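Local coordinates for protein alkaline phosphatase D (Bacillus subtilis, PDB 2YEQ) that hydrolyses phosphate esters, acting as a secreted alkaline phosphatase and phosphodiesterase with an iron and calcium active site, at residues T118-S123 with E141-V146; K136-E141 with A200-V205. One frame throughout, in Å; residues are numbered along the deposited sequence.

Contact 1. Residues T118-S123 with E141-V146; sequences TFAFAS and EKLDLV. With EDO (1,2-ethanediol), chain B.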
loop_
_atom_site.group_PDB
_atom_site.type_symbol
_atom_site.label_atom_id
_atom_site.label_comp_id
_atom_site.label_asym_id
_atom_site.label_seq_id
_atom_site.Cartn_x
_atom_site.Cartn_y
_atom_site.Cartn_z
ATOM N N THR A 118 6.918 -15.172 -5.103
ATOM C CA THR A 118 6.374 -14.954 -3.771
ATOM C C THR A 118 6.546 -13.473 -3.409
ATOM O O THR A 118 7.620 -12.909 -3.603
ATOM C CB THR A 118 7.085 -15.831 -2.704
ATOM O OG1 THR A 118 7.035 -17.205 -3.117
ATOM C CG2 THR A 118 6.419 -15.699 -1.342
ATOM N N PHE A 119 5.491 -12.862 -2.888
ATOM C CA PHE A 119 5.551 -11.440 -2.514
ATOM C C PHE A 119 4.631 -11.241 -1.339
ATOM O O PHE A 119 3.880 -12.152 -0.986
ATOM C CB PHE A 119 5.252 -10.525 -3.709
ATOM C CG PHE A 119 3.829 -10.587 -4.228
ATOM C CD1 PHE A 119 2.842 -9.816 -3.655
ATOM C CD2 PHE A 119 3.496 -11.384 -5.316
ATOM C CE1 PHE A 119 1.521 -9.843 -4.138
ATOM C CE2 PHE A 119 2.186 -11.407 -5.812
ATOM C CZ PHE A 119 1.199 -10.620 -5.205
ATOM N N ALA A 120 4.743 -10.090 -0.681
ATOM C CA ALA A 120 3.847 -9.730 0.386
ATOM C C ALA A 120 3.243 -8.375 0.007
ATOM O O ALA A 120 3.852 -7.626 -0.777
ATOM C CB ALA A 120 4.575 -9.604 1.723
ATOM N N PHE A 121 2.064 -8.089 0.545
ATOM C CA PHE A 121 1.508 -6.727 0.432
ATOM C C PHE A 121 0.980 -6.235 1.754
ATOM O O PHE A 121 0.494 -7.001 2.602
ATOM C CB PHE A 121 0.518 -6.575 -0.742
ATOM C CG PHE A 121 -0.770 -7.299 -0.593
ATOM C CD1 PHE A 121 -1.863 -6.679 -0.018
ATOM C CD2 PHE A 121 -0.928 -8.583 -1.121
ATOM C CE1 PHE A 121 -3.088 -7.305 0.061
ATOM C CE2 PHE A 121 -2.167 -9.233 -1.052
ATOM C CZ PHE A 121 -3.239 -8.603 -0.444
ATOM N N ALA A 122 1.112 -4.923 1.935
ATOM C CA ALA A 122 0.818 -4.295 3.195
ATOM C C ALA A 122 0.130 -2.946 2.958
ATOM O O ALA A 122 0.258 -2.362 1.887
ATOM C CB ALA A 122 2.138 -4.064 3.934
ATOM N N SER A 123 -0.573 -2.476 3.969
ATOM C CA SER A 123 -1.135 -1.120 3.973
ATOM C C SER A 123 -1.378 -0.700 5.393
ATOM O O SER A 123 -1.357 -1.530 6.304
ATOM C CB SER A 123 -2.460 -1.117 3.196
ATOM O OG SER A 123 -3.427 -1.873 3.884
ATOM N N GLU A 141 10.707 -13.136 5.874
ATOM C CA GLU A 141 10.047 -13.909 4.825
ATOM C C GLU A 141 10.979 -14.024 3.647
ATOM O O GLU A 141 11.854 -13.190 3.459
ATOM C CB GLU A 141 8.731 -13.240 4.333
ATOM C CG GLU A 141 7.640 -13.029 5.395
ATOM C CD GLU A 141 6.713 -14.223 5.582
ATOM O OE1 GLU A 141 6.970 -15.306 5.004
ATOM O OE2 GLU A 141 5.723 -14.077 6.317
ATOM N N LYS A 142 10.772 -15.045 2.821
ATOM C CA LYS A 142 11.528 -15.167 1.589
ATOM C C LYS A 142 10.681 -14.647 0.452
ATOM O O LYS A 142 9.852 -15.367 -0.067
ATOM C CB LYS A 142 11.927 -16.627 1.328
ATOM C CG LYS A 142 13.172 -17.066 2.100
ATOM C CD LYS A 142 12.847 -17.991 3.273
ATOM C CE LYS A 142 13.615 -17.613 4.559
ATOM N NZ LYS A 142 15.071 -17.952 4.496
ATOM N N LEU A 143 10.901 -13.399 0.053
ATOM C CA LEU A 143 10.039 -12.751 -0.940
ATOM C C LEU A 143 10.859 -12.240 -2.084
ATOM O O LEU A 143 12.018 -11.858 -1.894
ATOM C CB LEU A 143 9.300 -11.569 -0.292
ATOM C CG LEU A 143 8.599 -11.808 1.030
ATOM C CD1 LEU A 143 8.114 -10.453 1.590
ATOM C CD2 LEU A 143 7.449 -12.827 0.870
ATOM N N ASP A 144 10.250 -12.205 -3.263
ATOM C CA ASP A 144 10.817 -11.555 -4.427
ATOM C C ASP A 144 10.571 -10.027 -4.410
ATOM O O ASP A 144 11.376 -9.270 -4.932
ATOM C CB ASP A 144 10.208 -12.129 -5.698
ATOM C CG ASP A 144 10.516 -13.635 -5.879
ATOM O OD1 ASP A 144 11.713 -13.967 -5.998
ATOM O OD2 ASP A 144 9.561 -14.450 -5.918
ATOM N N LEU A 145 9.448 -9.606 -3.845
ATOM C CA LEU A 145 9.160 -8.173 -3.693
ATOM C C LEU A 145 8.041 -7.931 -2.707
ATOM O O LEU A 145 7.400 -8.871 -2.212
ATOM C CB LEU A 145 8.919 -7.484 -5.047
ATOM C CG LEU A 145 7.831 -7.959 -6.010
ATOM C CD1 LEU A 145 6.519 -7.388 -5.606
ATOM C CD2 LEU A 145 8.149 -7.504 -7.417
ATOM N N VAL A 146 7.867 -6.661 -2.346
ATOM C CA VAL A 146 6.823 -6.216 -1.458
ATOM C C VAL A 146 6.041 -5.097 -2.170
ATOM O O VAL A 146 6.645 -4.259 -2.864
ATOM C CB VAL A 146 7.407 -5.673 -0.137
ATOM C CG1 VAL A 146 6.344 -4.996 0.711
ATOM C CG2 VAL A 146 8.054 -6.814 0.648
HETATM C C1 EDO B . 15.646 -9.936 -1.767
HETATM O O1 EDO B . 15.922 -8.543 -1.811
HETATM C C2 EDO B . 14.526 -10.270 -2.731
HETATM O O2 EDO B . 14.532 -11.692 -2.898
#
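This contact belongs to a beta-alpha-beta unit: strand 117-122, helix 133-138 and strand 145-148. Just ahead of strand 145-148, Thr-118 and Asp-144 grip each other twice. Asp-144 N donates to Thr-118 O at 2.7 Å. In return Thr-118 N gives a nearly straight bond, 171° at the hydrogen, to Asp-144 OD2 at 2.9 Å, using the anti lone pair of that oxygen. The carboxylate can reach back to this amide because CG of Asp-144 stands beside its own backbone N, chi1 -63°. The other oxygen, OD1, makes a salt bridge with Lys-105, so the group is held from two directions. Further along, Ala-120 N bonds to Leu-145 O at 3.3 Å. Ala-120 and Val-146 form a parallel beta bridge. Both strands lie in a large mixed sheet; both segments belong to the PhoD-like phosphatase family, of the calcineurin clan. Beyond Val-146 the pairing continues at Phe-147, which is backbone-bonded to Ala-120 and Ala-122.

The side chains divide between the two faces of the sheet. On the face of Ala-120, Leu-143 brings its branches down separately: CD1 rests on Ala-120 CB at 3.6 Å, and CD2 meets Thr-118 CG2 at 3.8 Å. The Thr-118 and Leu-143 side chains cross at about a right angle. Met-138 of the connecting helix also packs on Leu-143. On the face of Phe-119, CD1 of Leu-145 touches Phe-119 CB at 3.9 Å and approaches the ring obliquely. The Phe-119 ring leads away from Leu-145 and packs edge-to-face with Phe-147. An ethanediol, probably from the crystallisation liquor, donates from O2 to Leu-143 O at 2.7 Å.

Contact 2. Residues K136-E141 with A200-V205; sequences KHMAKE and AAFPWV. With PE5 (3,6,9,12,15,18,21,24-octaoxahexacosan-1-ol), chain D; EDO (1,2-ethanediol), chain B.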
loop_
_atom_site.group_PDB
_atom_site.type_symbol
_atom_site.label_atom_id
_atom_site.label_comp_id
_atom_site.label_asym_id
_atom_site.label_seq_id
_atom_site.Cartn_x
_atom_site.Cartn_y
_atom_site.Cartn_z
ATOM N N LYS A 136 8.829 -6.687 11.393
ATOM C CA LYS A 136 9.870 -7.571 11.952
ATOM C C LYS A 136 9.685 -8.956 11.364
ATOM O O LYS A 136 10.625 -9.536 10.834
ATOM C CB LYS A 136 9.773 -7.637 13.468
ATOM C CG LYS A 136 10.973 -8.337 14.110
ATOM C CD LYS A 136 10.813 -8.409 15.609
ATOM C CE LYS A 136 12.053 -8.999 16.283
ATOM N NZ LYS A 136 13.111 -7.977 16.520
ATOM N N HIS A 137 8.454 -9.468 11.420
ATOM C CA HIS A 137 8.133 -10.757 10.796
ATOM C C HIS A 137 8.287 -10.763 9.279
ATOM O O HIS A 137 8.808 -11.740 8.711
ATOM C CB HIS A 137 6.722 -11.218 11.189
ATOM C CG HIS A 137 6.562 -11.477 12.654
ATOM N ND1 HIS A 137 7.287 -12.447 13.324
ATOM C CD2 HIS A 137 5.770 -10.890 13.582
ATOM C CE1 HIS A 137 6.924 -12.460 14.595
ATOM N NE2 HIS A 137 6.008 -11.521 14.782
ATOM N N MET A 138 7.866 -9.691 8.598
ATOM C CA MET A 138 7.953 -9.679 7.166
ATOM C C MET A 138 9.393 -9.766 6.699
ATOM O O MET A 138 9.676 -10.406 5.688
ATOM C CB MET A 138 7.317 -8.418 6.572
ATOM C CG MET A 138 7.148 -8.467 5.080
ATOM S SD MET A 138 6.632 -6.890 4.355
ATOM C CE MET A 138 5.002 -6.831 5.059
ATOM N N ALA A 139 10.292 -9.099 7.426
ATOM C CA ALA A 139 11.714 -9.043 7.060
ATOM C C ALA A 139 12.362 -10.441 7.077
ATOM O O ALA A 139 13.419 -10.621 6.517
ATOM C CB ALA A 139 12.472 -8.098 7.991
ATOM N N LYS A 140 11.730 -11.399 7.743
ATOM C CA LYS A 140 12.229 -12.791 7.781
ATOM C C LYS A 140 11.625 -13.683 6.682
ATOM O O LYS A 140 11.998 -14.855 6.566
ATOM C CB LYS A 140 11.950 -13.389 9.156
ATOM C CG LYS A 140 12.692 -12.671 10.293
ATOM C CD LYS A 140 12.122 -13.047 11.637
ATOM C CE LYS A 140 13.137 -12.895 12.774
ATOM N NZ LYS A 140 12.443 -12.769 14.097
ATOM N N GLU A 141 10.707 -13.136 5.874
ATOM C CA GLU A 141 10.047 -13.909 4.825
ATOM C C GLU A 141 10.979 -14.024 3.647
ATOM O O GLU A 141 11.854 -13.190 3.459
ATOM C CB GLU A 141 8.731 -13.240 4.333
ATOM C CG GLU A 141 7.640 -13.029 5.395
ATOM C CD GLU A 141 6.713 -14.223 5.582
ATOM O OE1 GLU A 141 6.970 -15.306 5.004
ATOM O OE2 GLU A 141 5.723 -14.077 6.317
ATOM N N ALA A 200 15.135 -2.805 3.830
ATOM C CA ALA A 200 16.479 -3.271 3.476
ATOM C C ALA A 200 16.454 -4.717 2.924
ATOM O O ALA A 200 17.305 -5.103 2.134
ATOM C CB ALA A 200 17.445 -3.162 4.717
ATOM N N ALA A 201 15.424 -5.474 3.275
ATOM C CA ALA A 201 15.316 -6.891 2.888
ATOM C C ALA A 201 14.830 -7.172 1.459
ATOM O O ALA A 201 15.197 -8.194 0.853
ATOM C CB ALA A 201 14.426 -7.619 3.909
ATOM N N PHE A 202 13.995 -6.293 0.907
ATOM C CA PHE A 202 13.319 -6.557 -0.382
ATOM C C PHE A 202 13.114 -5.277 -1.206
ATOM O O PHE A 202 12.988 -4.212 -0.640
ATOM C CB PHE A 202 11.901 -7.089 -0.155
ATOM C CG PHE A 202 11.754 -8.047 0.967
ATOM C CD1 PHE A 202 12.200 -9.362 0.835
ATOM C CD2 PHE A 202 11.100 -7.689 2.116
ATOM C CE1 PHE A 202 12.034 -10.263 1.851
ATOM C CE2 PHE A 202 10.930 -8.598 3.149
ATOM C CZ PHE A 202 11.419 -9.892 3.008
ATOM N N PRO A 203 13.018 -5.397 -2.521
ATOM C CA PRO A 203 12.541 -4.278 -3.340
ATOM C C PRO A 203 11.056 -4.077 -3.130
ATOM O O PRO A 203 10.323 -5.067 -3.026
ATOM C CB PRO A 203 12.803 -4.736 -4.768
ATOM C CG PRO A 203 12.849 -6.222 -4.692
ATOM C CD PRO A 203 13.254 -6.607 -3.323
ATOM N N TRP A 204 10.630 -2.810 -3.058
ATOM C CA TRP A 204 9.241 -2.447 -2.828
ATOM C C TRP A 204 8.654 -1.756 -4.070
ATOM O O TRP A 204 9.349 -0.997 -4.777
ATOM C CB TRP A 204 9.091 -1.500 -1.648
ATOM C CG TRP A 204 9.239 -2.111 -0.284
ATOM C CD1 TRP A 204 10.158 -3.050 0.103
ATOM C CD2 TRP A 204 8.475 -1.799 0.888
ATOM N NE1 TRP A 204 10.000 -3.344 1.420
ATOM C CE2 TRP A 204 8.985 -2.587 1.936
ATOM C CE3 TRP A 204 7.394 -0.936 1.150
ATOM C CZ2 TRP A 204 8.469 -2.542 3.211
ATOM C CZ3 TRP A 204 6.878 -0.895 2.394
ATOM C CH2 TRP A 204 7.416 -1.676 3.434
ATOM N N VAL A 205 7.369 -2.029 -4.307
ATOM C CA VAL A 205 6.549 -1.342 -5.290
ATOM C C VAL A 205 5.452 -0.661 -4.491
ATOM O O VAL A 205 4.553 -1.310 -3.948
ATOM C CB VAL A 205 5.989 -2.302 -6.348
ATOM C CG1 VAL A 205 5.144 -1.553 -7.417
ATOM C CG2 VAL A 205 7.158 -3.007 -7.047
HETATM C C50 PE5 D . 23.137 -8.620 4.659
HETATM O O1 PE5 D . 22.058 -7.878 4.074
HETATM C C1 PE5 D . 20.914 -7.940 4.904
HETATM C C2 PE5 D . 19.685 -7.292 4.296
HETATM O O2 PE5 D . 18.885 -6.740 5.346
HETATM C C3 PE5 D . 17.912 -7.605 5.936
HETATM C C4 PE5 D . 17.038 -6.807 6.881
HETATM C C1 EDO B . 15.646 -9.936 -1.767
HETATM O O1 EDO B . 15.922 -8.543 -1.811
HETATM C C2 EDO B . 14.526 -10.270 -2.731
HETATM O O2 EDO B . 14.532 -11.692 -2.898
#
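The backbones come closest at Ala-139 and Ala-201, with CA atoms 5.9 Å apart, where a type I turn from Met-138 to Glu-141 faces the link between helix 193-201 and strand 203-206. Phe-202 carries the contact. Its ring points its far edge at the turn, and two carbonyl oxygens lie there in the ring plane. Met-138 O is 3.2 Å from Phe-202 CZ, and Glu-141 O is 3.3 Å from Phe-202 CE1. The slightly positive rim of the ring probably suits these oxygens. Met-138 O also accepts the turn bond from Glu-141 N at 2.9 Å, so the ring edge meets an oxygen already in use. With its CG anti to the carbonyl carbon, chi1 -39°, Phe-202 directs the ring at the turn. One face of the ring is covered by Ala-201 CB, 3.6 Å above the plane and over its centre.

The turn follows helix 133-138, the helix of the beta-alpha-beta unit that leads from strand 117-122 to strand 145-148. Phe-202 therefore packs where this crossover returns to the sheet, just ahead of the neighbouring strand 203-206. The Met-138 side chain runs alongside, its CG 4.2 Å from Phe-202 CE2, and Ala-139 CA approaches the same ring atom obliquely at 4.0 Å. Replacing Phe-202 by an alanine would probably open a gap beside Met-138, Leu-143 and Val-146 and strip the two carbonyl oxygens of the ring edge. The carboxylate of Glu-141 leads away from the ring, to Tyr-442, Arg-444 and Arg-457. Beside Phe-202, an ethanediol donates from O1 to Ala-201 O at 2.8 Å.

How the contacts relate
Contacts 1 and 2 lie side by side, their centres about 7 Å apart, and share Glu-141. Their segments alternate along the chain. Strand 145-148 sits between strands 117-122 and 203-206, so contact 1 lies within the sheet, and contact 2 packs at the entrance to its next strand. The join between them is probably a pair of backbone hydrogen bonds: Val-146 N to Pro-203 O at 3.0 Å, and Val-205 N to Val-146 O at 2.8 Å. Phe-202 packs against Leu-143 and Val-146, carrying contact 2 onto contact 1. One ethanediol bridges Leu-143 O and Ala-201 O. Cys-124, after strand 117-122, binds the iron; Asp-151, after strand 145-148, binds iron and calcium; Asp-209, after strand 203-206, binds calcium.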